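Local coordinates for protein alcohol oxidase (Myceliophthora thermophila, PDB 6F74) that binds FAD and probably oxidises its substrate with molecular oxygen, as a flavoprotein oxidase of the vanillyl-alcohol oxidase type, at residues K387-A390 against P391-A395; L472-G475 against G476-K480; L75-C78 against A79-K83; S43-E46 against A47-K50. All coordinates share one frame; numbering follows the deposited sequence.

Interaction 1: K387-A390 against P391-A395; sequences KAVA and PLMNA
Pro391 sits directly behind Ala390, its CD carbon 3.6 Å from Ala390 CB and 3.4 Å from the carbonyl oxygen of Ala388. Having no N-H, the proline cannot bond back to the turn before it, and helix 382-396 kinks here. A small alanine ahead of the proline suits the place, because the ring's CD fills the room beside its methyl. Leu392 N makes no bond to Ala388 O, which accepts one from Asn347 ND2. Leu392 is buried, its side chain packed on Leu337 of helix 328-346 and on Leu316 and His373 of the sheet. With Met393 regular bonding resumes: its N-H meets Val389 O at 3.1 Å. Met393 CG lies 4.3 Å from Val389 CG2, and both side chains touch His314 of strand 311-320. Asn394 gives its N-H to Ala390 O at 2.8 Å. Its CG folds back beside the backbone N (chi1 -66°) and lies 3.2 Å from Ala390 O, but ND2 of the exposed amide makes no hydrogen bond to that oxygen, the angle being poor. The arrangement is that of a proline-kinked, amphipathic helix packed against one face of an antiparallel sheet, here the seven-stranded one.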
loop_
_atom_site.group_PDB
_atom_site.type_symbol
_atom_site.label_atom_id
_atom_site.label_comp_id
_atom_site.label_asym_id
_atom_site.label_seq_id
_atom_site.Cartn_x
_atom_site.Cartn_y
_atom_site.Cartn_z
ATOM N N LYS A 387 17.248 10.661 24.510
ATOM C CA LYS A 387 16.519 10.075 25.644
ATOM C C LYS A 387 15.442 9.129 25.133
ATOM O O LYS A 387 15.242 8.047 25.699
ATOM C CB LYS A 387 15.879 11.144 26.511
ATOM C CG LYS A 387 16.868 11.996 27.263
ATOM C CD LYS A 387 16.229 12.884 28.305
ATOM C CE LYS A 387 17.345 13.666 28.986
ATOM N NZ LYS A 387 16.838 14.726 29.872
ATOM N N ALA A 388 14.783 9.531 24.045
ATOM C CA ALA A 388 13.679 8.767 23.484
ATOM C C ALA A 388 14.093 7.362 23.018
ATOM O O ALA A 388 13.343 6.411 23.229
ATOM C CB ALA A 388 12.994 9.528 22.360
ATOM N N VAL A 389 15.297 7.242 22.454
ATOM C CA VAL A 389 15.807 5.949 21.959
ATOM C C VAL A 389 16.723 5.252 22.962
ATOM O O VAL A 389 17.232 4.174 22.685
ATOM C CB VAL A 389 16.521 6.054 20.575
ATOM C CG1 VAL A 389 15.561 6.532 19.511
ATOM C CG2 VAL A 389 17.788 6.939 20.609
ATOM N N ALA A 390 16.909 5.854 24.131
ATOM C CA ALA A 390 17.778 5.314 25.147
ATOM C C ALA A 390 17.390 3.902 25.543
ATOM O O ALA A 390 18.278 3.066 25.627
ATOM C CB ALA A 390 17.861 6.233 26.361
ATOM N N PRO A 391 16.079 3.609 25.749
ATOM C CA PRO A 391 15.758 2.238 26.140
ATOM C C PRO A 391 16.329 1.189 25.169
ATOM O O PRO A 391 16.814 0.146 25.618
ATOM C CB PRO A 391 14.225 2.226 26.150
ATOM C CG PRO A 391 13.851 3.651 26.405
ATOM C CD PRO A 391 14.851 4.408 25.589
ATOM N N LEU A 392 16.322 1.508 23.876
ATOM C CA LEU A 392 16.954 0.657 22.854
ATOM C C LEU A 392 18.483 0.638 22.899
ATOM O O LEU A 392 19.067 -0.437 22.883
ATOM C CB LEU A 392 16.507 1.045 21.432
ATOM C CG LEU A 392 17.100 0.177 20.301
ATOM C CD1 LEU A 392 16.880 -1.313 20.469
ATOM C CD2 LEU A 392 16.531 0.670 18.988
ATOM N N MET A 393 19.130 1.793 22.935
ATOM C CA MET A 393 20.629 1.814 22.960
ATOM C C MET A 393 21.207 1.192 24.213
ATOM O O MET A 393 22.222 0.482 24.158
ATOM C CB MET A 393 21.161 3.239 22.753
ATOM C CG MET A 393 20.641 3.908 21.485
ATOM S SD MET A 393 20.966 2.974 19.972
ATOM C CE MET A 393 19.547 2.009 19.746
ATOM N N ASN A 394 20.516 1.398 25.332
ATOM C CA ASN A 394 20.894 0.759 26.580
ATOM C C ASN A 394 20.786 -0.761 26.463
ATOM O O ASN A 394 21.676 -1.470 26.948
ATOM C CB ASN A 394 20.034 1.252 27.746
ATOM C CG ASN A 394 20.256 2.730 28.072
ATOM O OD1 ASN A 394 21.262 3.343 27.695
ATOM N ND2 ASN A 394 19.333 3.298 28.832
ATOM N N ALA A 395 19.728 -1.261 25.837
ATOM C CA ALA A 395 19.554 -2.706 25.705
ATOM C C ALA A 395 20.587 -3.288 24.766
ATOM O O ALA A 395 21.005 -4.427 24.947
ATOM C CB ALA A 395 18.151 -3.069 25.259
#

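Interaction 2: L472-G475 against G476-K480; sequences LVSG and GQVFK
Gly475 and Gly476 both have positive phi and turn the chain into helix 477-480, where Val478 N bonds to Gly475 O at 3.0 Å through a rather bent N-H (130°). Glycine suits both places: at Gly475 a CB would run into the next backbone nitrogen, and at Gly476 it would be tight against the preceding carbonyl carbon. Over this bare backbone lies the Phe479 ring, with Gly475 CA 3.4 Å from the ring centroid and almost on the normal, a CH-pi contact. CG of Phe479 stands beside its own backbone N (chi1 -77°), which swings the ring back over the turn; Gly475 N also lies over that face, 3.5 Å from CE1. With an alanine here, Gly475 CA would probably lose its aromatic cover and the turn be freer to move. Gly476 occupies the N-cap position, and the turn joins a strand of the seven-stranded sheet to this short helix close to the flavin site: the side chain of Val473 is about 4 Å from that of His246, an FAD-binding residue. Val478 CG1 lies 3.3 Å from Ser474 OG. That hydroxyl is buried, yet hydrogen-bonded to Trp493 O, so a small polar residue fits beside the valine. Ser474 O and Val473 O are likewise taken up, by His251 ND1 and Thr250 OG1.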
loop_
_atom_site.group_PDB
_atom_site.type_symbol
_atom_site.label_atom_id
_atom_site.label_comp_id
_atom_site.label_asym_id
_atom_site.label_seq_id
_atom_site.Cartn_x
_atom_site.Cartn_y
_atom_site.Cartn_z
ATOM N N LEU A 472 7.345 1.227 12.335
ATOM C CA LEU A 472 7.066 1.794 13.634
ATOM C C LEU A 472 6.186 3.026 13.369
ATOM O O LEU A 472 6.648 4.165 13.384
ATOM C CB LEU A 472 8.357 2.124 14.360
ATOM C CG LEU A 472 8.213 2.638 15.789
ATOM C CD1 LEU A 472 7.499 1.625 16.700
ATOM C CD2 LEU A 472 9.595 2.971 16.317
ATOM N N VAL A 473 4.919 2.756 13.099
ATOM C CA VAL A 473 4.020 3.769 12.520
ATOM C C VAL A 473 2.731 3.970 13.256
ATOM O O VAL A 473 1.965 4.797 12.857
ATOM C CB VAL A 473 3.707 3.472 11.033
ATOM C CG1 VAL A 473 4.989 3.443 10.216
ATOM C CG2 VAL A 473 2.957 2.171 10.871
ATOM N N SER A 474 2.486 3.236 14.329
ATOM C CA SER A 474 1.269 3.404 15.095
ATOM C C SER A 474 1.690 3.883 16.482
ATOM O O SER A 474 2.740 4.507 16.600
ATOM C CB SER A 474 0.449 2.130 15.106
ATOM O OG SER A 474 -0.739 2.244 15.886
ATOM N N GLY A 475 0.888 3.629 17.509
ATOM C CA GLY A 475 1.097 4.237 18.804
ATOM C C GLY A 475 0.641 5.685 18.778
ATOM O O GLY A 475 0.048 6.133 17.807
ATOM N N GLY A 476 0.923 6.416 19.849
ATOM C CA GLY A 476 0.623 7.861 19.929
ATOM C C GLY A 476 -0.792 8.228 19.512
ATOM O O GLY A 476 -1.763 7.786 20.126
ATOM N N GLN A 477 -0.914 9.044 18.467
ATOM C CA GLN A 477 -2.227 9.566 18.065
ATOM C C GLN A 477 -3.105 8.462 17.471
ATOM O O GLN A 477 -4.320 8.507 17.602
ATOM C CB GLN A 477 -2.093 10.735 17.094
ATOM C CG GLN A 477 -3.373 11.510 16.792
ATOM C CD GLN A 477 -3.968 12.151 18.022
ATOM O OE1 GLN A 477 -3.266 12.796 18.803
ATOM N NE2 GLN A 477 -5.271 11.942 18.219
ATOM N N VAL A 478 -2.486 7.436 16.888
ATOM C CA VAL A 478 -3.242 6.304 16.352
ATOM C C VAL A 478 -3.988 5.575 17.472
ATOM O O VAL A 478 -5.139 5.147 17.283
ATOM C CB VAL A 478 -2.363 5.304 15.564
ATOM C CG1 VAL A 478 -3.235 4.218 14.929
ATOM C CG2 VAL A 478 -1.565 6.006 14.471
ATOM N N PHE A 479 -3.333 5.445 18.629
ATOM C CA PHE A 479 -3.961 4.874 19.825
ATOM C C PHE A 479 -5.074 5.799 20.313
ATOM O O PHE A 479 -6.204 5.380 20.530
ATOM C CB PHE A 479 -2.906 4.675 20.928
ATOM C CG PHE A 479 -2.002 3.464 20.737
ATOM C CD1 PHE A 479 -2.040 2.666 19.590
ATOM C CD2 PHE A 479 -1.072 3.151 21.718
ATOM C CE1 PHE A 479 -1.208 1.572 19.449
ATOM C CE2 PHE A 479 -0.214 2.054 21.570
ATOM C CZ PHE A 479 -0.291 1.259 20.446
ATOM N N LYS A 480 -4.744 7.067 20.466
ATOM C CA LYS A 480 -5.719 8.051 20.883
ATOM C C LYS A 480 -6.972 8.070 20.005
ATOM O O LYS A 480 -8.079 8.153 20.528
ATOM C CB LYS A 480 -5.084 9.441 20.925
ATOM C CG LYS A 480 -6.061 10.543 21.296
ATOM C CD LYS A 480 -5.341 11.691 21.977
ATOM C CE LYS A 480 -6.271 12.872 22.230
ATOM N NZ LYS A 480 -5.579 13.778 23.177
#

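Interaction 3: L75-C78 against A79-K83; sequences LDRC and AYVNK
Arg77 reaches along the outside of helix 75-84 past Tyr80 and Val81, its partners at i+3 and i+4 in a regular alpha-helix. Its CG stands opposite the backbone N (chi1 -175°) and the chain then bends at chi2 (53°), which carries the guanidinium forward along the helix axis. The guanidinium and the phenol ring are turned only 22° from one another, yet they are not squarely stacked: NH1 meets the ring obliquely at one side, 3.5 Å from Tyr80 CD2. Over one face of the same guanidinium, displaced toward its rim, comes Val81 CG2, which lies 3.8 Å from Arg77 NE. A long side chain with a flat, charged end suits this exposed place, since it can lie against apolar neighbours while its polar end remains able to meet water. Val81 is buried, and its CG2 branch also lies 3.3 Å from Arg77 O.

Cys78 points from another side of the helix, where its SG forms a disulfide with Cys67 and ties the helix to the loop before it; Ser66 of that loop touches both Arg77 and Cys78. Ala79, small and exposed, sets its CB 3.5 Å from Leu75 O. Arg77 N is taken by Asp74 OD1 at the helix start, while four i to i+4 backbone bonds hold the turns together, among them Asn82 N to Cys78 O at 2.8 Å.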
loop_
_atom_site.group_PDB
_atom_site.type_symbol
_atom_site.label_atom_id
_atom_site.label_comp_id
_atom_site.label_asym_id
_atom_site.label_seq_id
_atom_site.Cartn_x
_atom_site.Cartn_y
_atom_site.Cartn_z
ATOM N N LEU A 75 12.732 -4.052 -30.944
ATOM C CA LEU A 75 13.804 -4.303 -29.978
ATOM C C LEU A 75 14.342 -3.038 -29.292
ATOM O O LEU A 75 14.817 -3.102 -28.151
ATOM C CB LEU A 75 14.923 -5.116 -30.613
ATOM C CG LEU A 75 14.529 -6.599 -30.832
ATOM C CD1 LEU A 75 13.781 -6.790 -32.122
ATOM C CD2 LEU A 75 15.785 -7.488 -30.844
ATOM N N ASP A 76 14.241 -1.913 -29.970
ATOM C CA ASP A 76 14.522 -0.590 -29.349
ATOM C C ASP A 76 13.531 -0.248 -28.276
ATOM O O ASP A 76 13.897 0.155 -27.180
ATOM C CB ASP A 76 14.462 0.553 -30.399
ATOM C CG ASP A 76 15.491 0.433 -31.467
ATOM O OD1 ASP A 76 16.613 0.089 -31.043
ATOM O OD2 ASP A 76 15.176 0.643 -32.684
ATOM N N ARG A 77 12.257 -0.397 -28.591
ATOM C CA ARG A 77 11.204 -0.195 -27.566
ATOM C C ARG A 77 11.406 -1.195 -26.417
ATOM O O ARG A 77 11.342 -0.815 -25.249
ATOM C CB ARG A 77 9.826 -0.328 -28.188
ATOM C CG ARG A 77 8.634 -0.035 -27.297
ATOM C CD ARG A 77 8.675 1.311 -26.583
ATOM N NE ARG A 77 7.567 1.430 -25.610
ATOM C CZ ARG A 77 7.427 2.417 -24.706
ATOM N NH1 ARG A 77 8.240 3.440 -24.710
ATOM N NH2 ARG A 77 6.440 2.408 -23.814
ATOM N N CYS A 78 11.697 -2.459 -26.754
ATOM C CA CYS A 78 11.904 -3.488 -25.756
ATOM C C CYS A 78 13.004 -3.136 -24.765
ATOM O O CYS A 78 12.814 -3.290 -23.560
ATOM C CB CYS A 78 12.217 -4.827 -26.424
ATOM S SG CYS A 78 12.704 -6.119 -25.255
ATOM N N ALA A 79 14.138 -2.659 -25.271
ATOM C CA ALA A 79 15.272 -2.251 -24.435
ATOM C C ALA A 79 14.951 -1.056 -23.542
ATOM O O ALA A 79 15.361 -1.003 -22.374
ATOM C CB ALA A 79 16.483 -1.924 -25.323
ATOM N N TYR A 80 14.220 -0.092 -24.093
ATOM C CA TYR A 80 13.736 1.036 -23.295
ATOM C C TYR A 80 12.851 0.519 -22.148
ATOM O O TYR A 80 13.016 0.897 -20.988
ATOM C CB TYR A 80 12.945 2.023 -24.170
ATOM C CG TYR A 80 12.488 3.212 -23.382
ATOM C CD1 TYR A 80 13.379 4.211 -23.058
ATOM C CD2 TYR A 80 11.181 3.306 -22.897
ATOM C CE1 TYR A 80 12.995 5.310 -22.326
ATOM C CE2 TYR A 80 10.802 4.415 -22.107
ATOM C CZ TYR A 80 11.719 5.406 -21.857
ATOM O OH TYR A 80 11.393 6.493 -21.068
ATOM N N VAL A 81 11.925 -0.365 -22.477
ATOM C CA VAL A 81 11.009 -0.929 -21.478
ATOM C C VAL A 81 11.762 -1.736 -20.426
ATOM O O VAL A 81 11.457 -1.656 -19.227
ATOM C CB VAL A 81 9.888 -1.778 -22.140
ATOM C CG1 VAL A 81 9.061 -2.492 -21.083
ATOM C CG2 VAL A 81 8.976 -0.868 -22.936
ATOM N N ASN A 82 12.754 -2.502 -20.876
ATOM C CA ASN A 82 13.565 -3.274 -19.925
ATOM C C ASN A 82 14.318 -2.344 -18.960
ATOM O O ASN A 82 14.313 -2.546 -17.767
ATOM C CB ASN A 82 14.528 -4.195 -20.672
ATOM C CG ASN A 82 15.311 -5.063 -19.729
ATOM O OD1 ASN A 82 16.510 -4.851 -19.537
ATOM N ND2 ASN A 82 14.623 -6.003 -19.079
ATOM N N LYS A 83 14.898 -1.302 -19.507
ATOM C CA LYS A 83 15.634 -0.322 -18.721
ATOM C C LYS A 83 14.736 0.410 -17.721
ATOM O O LYS A 83 15.156 0.652 -16.584
ATOM C CB LYS A 83 16.307 0.684 -19.666
ATOM C CG LYS A 83 17.047 1.799 -18.956
ATOM C CD LYS A 83 17.538 2.902 -19.892
ATOM C CE LYS A 83 18.480 3.832 -19.092
ATOM N NZ LYS A 83 18.554 5.227 -19.648
#

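Interaction 4: S43-E46 against A47-K50; sequences SVWE and AFDK
Trp45 and Phe48 lie side by side on the inner face of helix 42-52, an amphipathic helix near the N-terminal end of the chain, with Glu46 and Lys50 on its outer, solvent-facing flank. The apolar contact is a modest one: Trp45 CE3 comes to the edge of the Phe48 ring, near its plane, 4.1 Å from CD2. Both rings also stack beyond the helix, Trp45 with Tyr128 and Phe48 with Phe144 of helix 135-147. Large flat aromatics suit this buried face.

The backbone contributes four i to i+4 hydrogen bonds, from Ala47 N to Ser43 O through Lys50 N to Glu46 O, the shortest being Asp49 N to Trp45 O at 2.9 Å. Ser43 OG hydrogen-bonds Asp41 OD1 just before the helix, whereas Asp49 OD1 accepts from Leu57 N in the strand that follows.

Charge is the last element. Glu46 and Lys50, one turn apart, run alongside each other and are likely to attract, though not at salt-bridge distance. Glu46 CG stands opposite its backbone N (chi1 -176°), bringing it 4.0 Å from Lys50 CE, and Glu46 OE2 lies 4.1 Å from Lys50 NZ.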
loop_
_atom_site.group_PDB
_atom_site.type_symbol
_atom_site.label_atom_id
_atom_site.label_comp_id
_atom_site.label_asym_id
_atom_site.label_seq_id
_atom_site.Cartn_x
_atom_site.Cartn_y
_atom_site.Cartn_z
ATOM N N SER A 43 -17.499 -1.664 -33.590
ATOM C CA SER A 43 -18.307 -0.458 -33.805
ATOM C C SER A 43 -18.838 0.141 -32.492
ATOM O O SER A 43 -18.905 1.370 -32.330
ATOM C CB SER A 43 -19.465 -0.760 -34.764
ATOM O OG SER A 43 -20.433 -1.592 -34.133
ATOM N N VAL A 44 -19.205 -0.726 -31.545
ATOM C CA VAL A 44 -19.730 -0.274 -30.257
ATOM C C VAL A 44 -18.628 0.424 -29.466
ATOM O O VAL A 44 -18.854 1.487 -28.910
ATOM C CB VAL A 44 -20.376 -1.434 -29.446
ATOM C CG1 VAL A 44 -20.769 -0.983 -28.021
ATOM C CG2 VAL A 44 -21.596 -1.963 -30.198
ATOM N N TRP A 45 -17.439 -0.164 -29.432
ATOM C CA TRP A 45 -16.295 0.453 -28.753
ATOM C C TRP A 45 -15.913 1.781 -29.383
ATOM O O TRP A 45 -15.592 2.754 -28.669
ATOM C CB TRP A 45 -15.091 -0.492 -28.726
ATOM C CG TRP A 45 -15.271 -1.679 -27.797
ATOM C CD1 TRP A 45 -15.477 -2.967 -28.161
ATOM C CD2 TRP A 45 -15.238 -1.668 -26.370
ATOM N NE1 TRP A 45 -15.587 -3.777 -27.050
ATOM C CE2 TRP A 45 -15.438 -3.000 -25.931
ATOM C CE3 TRP A 45 -15.052 -0.665 -25.403
ATOM C CZ2 TRP A 45 -15.478 -3.349 -24.575
ATOM C CZ3 TRP A 45 -15.077 -1.020 -24.058
ATOM C CH2 TRP A 45 -15.291 -2.356 -23.663
ATOM N N GLU A 46 -15.942 1.834 -30.721
ATOM C CA GLU A 46 -15.606 3.045 -31.442
ATOM C C GLU A 46 -16.605 4.192 -31.140
ATOM O O GLU A 46 -16.203 5.324 -30.884
ATOM C CB GLU A 46 -15.559 2.717 -32.929
ATOM C CG GLU A 46 -15.121 3.834 -33.883
ATOM C CD GLU A 46 -15.025 3.324 -35.313
ATOM O OE1 GLU A 46 -14.700 2.091 -35.477
ATOM O OE2 GLU A 46 -15.295 4.115 -36.281
ATOM N N ALA A 47 -17.896 3.867 -31.121
ATOM C CA ALA A 47 -18.936 4.834 -30.720
ATOM C C ALA A 47 -18.761 5.319 -29.268
ATOM O O ALA A 47 -19.047 6.472 -28.948
ATOM C CB ALA A 47 -20.331 4.240 -30.918
ATOM N N PHE A 48 -18.292 4.433 -28.396
ATOM C CA PHE A 48 -18.035 4.786 -26.994
ATOM C C PHE A 48 -16.818 5.736 -26.909
ATOM O O PHE A 48 -16.830 6.735 -26.155
ATOM C CB PHE A 48 -17.899 3.494 -26.157
ATOM C CG PHE A 48 -17.546 3.711 -24.701
ATOM C CD1 PHE A 48 -18.182 4.668 -23.925
ATOM C CD2 PHE A 48 -16.547 2.925 -24.099
ATOM C CE1 PHE A 48 -17.835 4.852 -22.584
ATOM C CE2 PHE A 48 -16.208 3.096 -22.765
ATOM C CZ PHE A 48 -16.853 4.079 -22.008
ATOM N N ASP A 49 -15.788 5.464 -27.715
ATOM C CA ASP A 49 -14.627 6.378 -27.817
ATOM C C ASP A 49 -15.075 7.788 -28.219
ATOM O O ASP A 49 -14.624 8.754 -27.635
ATOM C CB ASP A 49 -13.567 5.843 -28.802
ATOM C CG ASP A 49 -12.270 6.653 -28.809
ATOM O OD1 ASP A 49 -11.761 7.042 -27.746
ATOM O OD2 ASP A 49 -11.737 6.896 -29.916
ATOM N N LYS A 50 -15.963 7.865 -29.197
ATOM C CA LYS A 50 -16.485 9.139 -29.729
ATOM C C LYS A 50 -17.386 9.917 -28.781
ATOM O O LYS A 50 -17.362 11.135 -28.799
ATOM C CB LYS A 50 -17.250 8.905 -31.015
ATOM C CG LYS A 50 -16.311 8.605 -32.195
ATOM C CD LYS A 50 -17.019 8.624 -33.556
ATOM C CE LYS A 50 -16.412 7.603 -34.552
ATOM N NZ LYS A 50 -16.878 7.830 -35.944
#

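Overall arrangement
Along the chain the order is interaction 4, interaction 3, interaction 1 and interaction 2, with none touching another. Interactions 1 and 2 are closest, their centres about 19 Å apart, and both belong to the region of the seven-stranded antiparallel sheet: helix 382-396 packs on it, and 472-480 follows its strand 467-472. Interaction 2 alone borders the flavin site. Interactions 3 and 4, with centres about 32 Å apart, lie on helices 75-84 and 42-52 of the N-terminal region, away from that site; helix 42-52 leads into strand 57-59 at the edge of the four-stranded mixed sheet. Interactions 1 and 4 fall on opposite sides of the chain's centre, about 65 Å between their centres.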